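Local coordinates for protein cystalysin (Treponema denticola, PDB 1C7N) that belongs to the class I and II aminotransferase family of pyridoxal-5'-phosphate-dependent enzymes and holds that cofactor in a pocket of its fold, at residues Lys73-Trp78 with Ile283-Cys288. Numbering follows the deposited sequence.
Sequences KTVKKW and ICYKEC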
loop_
_atom_site.group_PDB
_atom_site.type_symbol
_atom_site.label_atom_id
_atom_site.label_comp_id
_atom_site.label_asym_id
_atom_site.label_seq_id
_atom_site.Cartn_x
_atom_site.Cartn_y
_atom_site.Cartn_z
ATOM N N LYS A 73 -15.453 1.752 -13.990
ATOM C CA LYS A 73 -16.800 1.422 -14.441
ATOM C C LYS A 73 -17.343 0.231 -13.666
ATOM O O LYS A 73 -18.524 0.193 -13.328
ATOM C CB LYS A 73 -16.820 1.079 -15.936
ATOM C CG LYS A 73 -16.471 2.223 -16.872
ATOM C CD LYS A 73 -16.855 1.871 -18.309
ATOM C CE LYS A 73 -16.186 2.792 -19.314
ATOM N NZ LYS A 73 -16.475 4.224 -19.047
ATOM N N THR A 74 -16.474 -0.743 -13.399
ATOM C CA THR A 74 -16.858 -1.951 -12.675
ATOM C C THR A 74 -17.247 -1.651 -11.226
ATOM O O THR A 74 -18.170 -2.259 -10.686
ATOM C CB THR A 74 -15.718 -2.999 -12.706
ATOM O OG1 THR A 74 -15.439 -3.359 -14.067
ATOM C CG2 THR A 74 -16.114 -4.248 -11.948
ATOM N N VAL A 75 -16.547 -0.713 -10.597
ATOM C CA VAL A 75 -16.855 -0.338 -9.221
ATOM C C VAL A 75 -18.173 0.438 -9.208
ATOM O O VAL A 75 -19.027 0.228 -8.347
ATOM C CB VAL A 75 -15.729 0.530 -8.635
ATOM C CG1 VAL A 75 -16.112 1.031 -7.248
ATOM C CG2 VAL A 75 -14.445 -0.283 -8.581
ATOM N N LYS A 76 -18.328 1.328 -10.179
ATOM C CA LYS A 76 -19.542 2.126 -10.318
ATOM C C LYS A 76 -20.732 1.194 -10.563
ATOM O O LYS A 76 -21.813 1.382 -9.997
ATOM C CB LYS A 76 -19.377 3.104 -11.489
ATOM C CG LYS A 76 -20.638 3.845 -11.933
ATOM C CD LYS A 76 -20.295 4.802 -13.085
ATOM C CE LYS A 76 -21.513 5.182 -13.922
ATOM N NZ LYS A 76 -22.546 5.930 -13.156
ATOM N N LYS A 77 -20.522 0.184 -11.401
ATOM C CA LYS A 77 -21.571 -0.777 -11.718
ATOM C C LYS A 77 -21.958 -1.588 -10.480
ATOM O O LYS A 77 -23.130 -1.877 -10.262
ATOM C CB LYS A 77 -21.106 -1.716 -12.838
ATOM C CG LYS A 77 -22.211 -2.595 -13.409
ATOM C CD LYS A 77 -21.714 -3.433 -14.578
ATOM C CE LYS A 77 -22.868 -4.016 -15.381
ATOM N NZ LYS A 77 -23.786 -4.853 -14.559
ATOM N N TRP A 78 -20.973 -1.958 -9.669
ATOM C CA TRP A 78 -21.258 -2.716 -8.452
ATOM C C TRP A 78 -22.137 -1.887 -7.507
ATOM O O TRP A 78 -23.110 -2.389 -6.951
ATOM C CB TRP A 78 -19.947 -3.115 -7.759
ATOM C CG TRP A 78 -20.121 -3.921 -6.488
ATOM C CD1 TRP A 78 -20.120 -3.448 -5.207
ATOM C CD2 TRP A 78 -20.276 -5.342 -6.390
ATOM N NE1 TRP A 78 -20.260 -4.490 -4.315
ATOM C CE2 TRP A 78 -20.358 -5.662 -5.014
ATOM C CE3 TRP A 78 -20.354 -6.379 -7.331
ATOM C CZ2 TRP A 78 -20.509 -6.975 -4.557
ATOM C CZ3 TRP A 78 -20.504 -7.685 -6.874
ATOM C CH2 TRP A 78 -20.579 -7.970 -5.500
ATOM N N ILE A 283 -12.097 -8.543 -10.786
ATOM C CA ILE A 283 -12.482 -9.943 -10.938
ATOM C C ILE A 283 -13.596 -10.319 -9.962
ATOM O O ILE A 283 -14.553 -10.998 -10.336
ATOM C CB ILE A 283 -11.301 -10.891 -10.680
ATOM C CG1 ILE A 283 -10.206 -10.676 -11.728
ATOM C CG2 ILE A 283 -11.784 -12.339 -10.719
ATOM C CD1 ILE A 283 -8.926 -11.428 -11.417
ATOM N N CYS A 284 -13.463 -9.887 -8.710
ATOM C CA CYS A 284 -14.463 -10.202 -7.687
ATOM C C CYS A 284 -15.854 -9.681 -8.022
ATOM O O CYS A 284 -16.838 -10.421 -7.953
ATOM C CB CYS A 284 -14.041 -9.642 -6.322
ATOM S SG CYS A 284 -12.687 -10.544 -5.509
ATOM N N TYR A 285 -15.932 -8.397 -8.361
ATOM C CA TYR A 285 -17.204 -7.770 -8.693
ATOM C C TYR A 285 -17.828 -8.365 -9.951
ATOM O O TYR A 285 -19.047 -8.519 -10.035
ATOM C CB TYR A 285 -17.006 -6.259 -8.875
ATOM C CG TYR A 285 -16.823 -5.489 -7.582
ATOM C CD1 TYR A 285 -16.476 -4.135 -7.597
ATOM C CD2 TYR A 285 -17.052 -6.094 -6.342
ATOM C CE1 TYR A 285 -16.366 -3.405 -6.413
ATOM C CE2 TYR A 285 -16.944 -5.370 -5.155
ATOM C CZ TYR A 285 -16.604 -4.027 -5.200
ATOM O OH TYR A 285 -16.516 -3.302 -4.032
ATOM N N LYS A 286 -16.993 -8.704 -10.926
ATOM C CA LYS A 286 -17.491 -9.273 -12.170
ATOM C C LYS A 286 -17.792 -10.769 -12.157
ATOM O O LYS A 286 -18.739 -11.209 -12.804
ATOM C CB LYS A 286 -16.505 -9.009 -13.308
ATOM C CG LYS A 286 -16.446 -7.583 -13.795
ATOM C CD LYS A 286 -15.511 -7.486 -14.999
ATOM C CE LYS A 286 -15.555 -6.106 -15.627
ATOM N NZ LYS A 286 -14.635 -6.022 -16.798
ATOM N N GLU A 287 -17.005 -11.550 -11.418
ATOM C CA GLU A 287 -17.164 -13.004 -11.430
ATOM C C GLU A 287 -17.474 -13.760 -10.145
ATOM O O GLU A 287 -17.904 -14.910 -10.208
ATOM C CB GLU A 287 -15.896 -13.639 -12.014
ATOM C CG GLU A 287 -15.427 -13.067 -13.342
ATOM C CD GLU A 287 -14.123 -13.694 -13.807
ATOM O OE1 GLU A 287 -14.092 -14.931 -13.987
ATOM O OE2 GLU A 287 -13.127 -12.955 -13.990
ATOM N N CYS A 288 -17.265 -13.146 -8.989
ATOM C CA CYS A 288 -17.463 -13.873 -7.745
ATOM C C CYS A 288 -18.791 -13.718 -7.022
ATOM O O CYS A 288 -18.874 -13.968 -5.823
ATOM C CB CYS A 288 -16.305 -13.548 -6.810
ATOM S SG CYS A 288 -14.702 -13.882 -7.591
#
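W78 and Y285 lie across from each other where the helical segments 73-78 and 283-287 pass with their axes 9.7 Å apart at closest approach and their directions inclined at 51°. The CA atoms of W78 and Y285 are 6.5 Å apart. The two aromatic side chains carry the contact as a face-to-face stack: the five-membered ring of W78 sits over the Y285 ring with centroids 3.6 Å apart and planes only 8° from parallel. The side chains cross at about a right angle while their ring planes lie one over the other, and Y285 CD2 comes within 3.3 Å of W78 CD2, one of the two fusion carbons of the indole. CG of W78, anti to the backbone N (chi1 -179°), sends the indole across the Y285 face; W78 CB makes a CH-pi contact of 3.9 Å to the centroid of the Y285 ring. V75 lies beside the stack, its CA at the edge of the Y285 ring, near the ring plane. One helical turn before W78, T74 packs its CG2 methyl against Y285 CB at 3.8 Å and against the aliphatic part of K286. The extended chain of K286 passes T74 at about a right angle, its CE lying 3.2 Å from T74 OG1. That hydroxyl is hydrogen-bonded to the carbonyl of E70, while the K286 ammonium forms salt bridges with E70 and E282; no hydrogen bond joins the two segments themselves. A hydrogen bond from NE1 to D208, which follows strand 199-203 of the central sheet near pocket residues D203, I205 and H206, probably limits indole rotation. This largely buried interface of helices 69-83 and 275-287 thus lies near the cofactor site but not in it, the Y285 side chain about 11 Å from pyridoxal-5'-phosphate, with F240 of helix 237-240 touching both rings and helix 47-59 packing against I283 and C284.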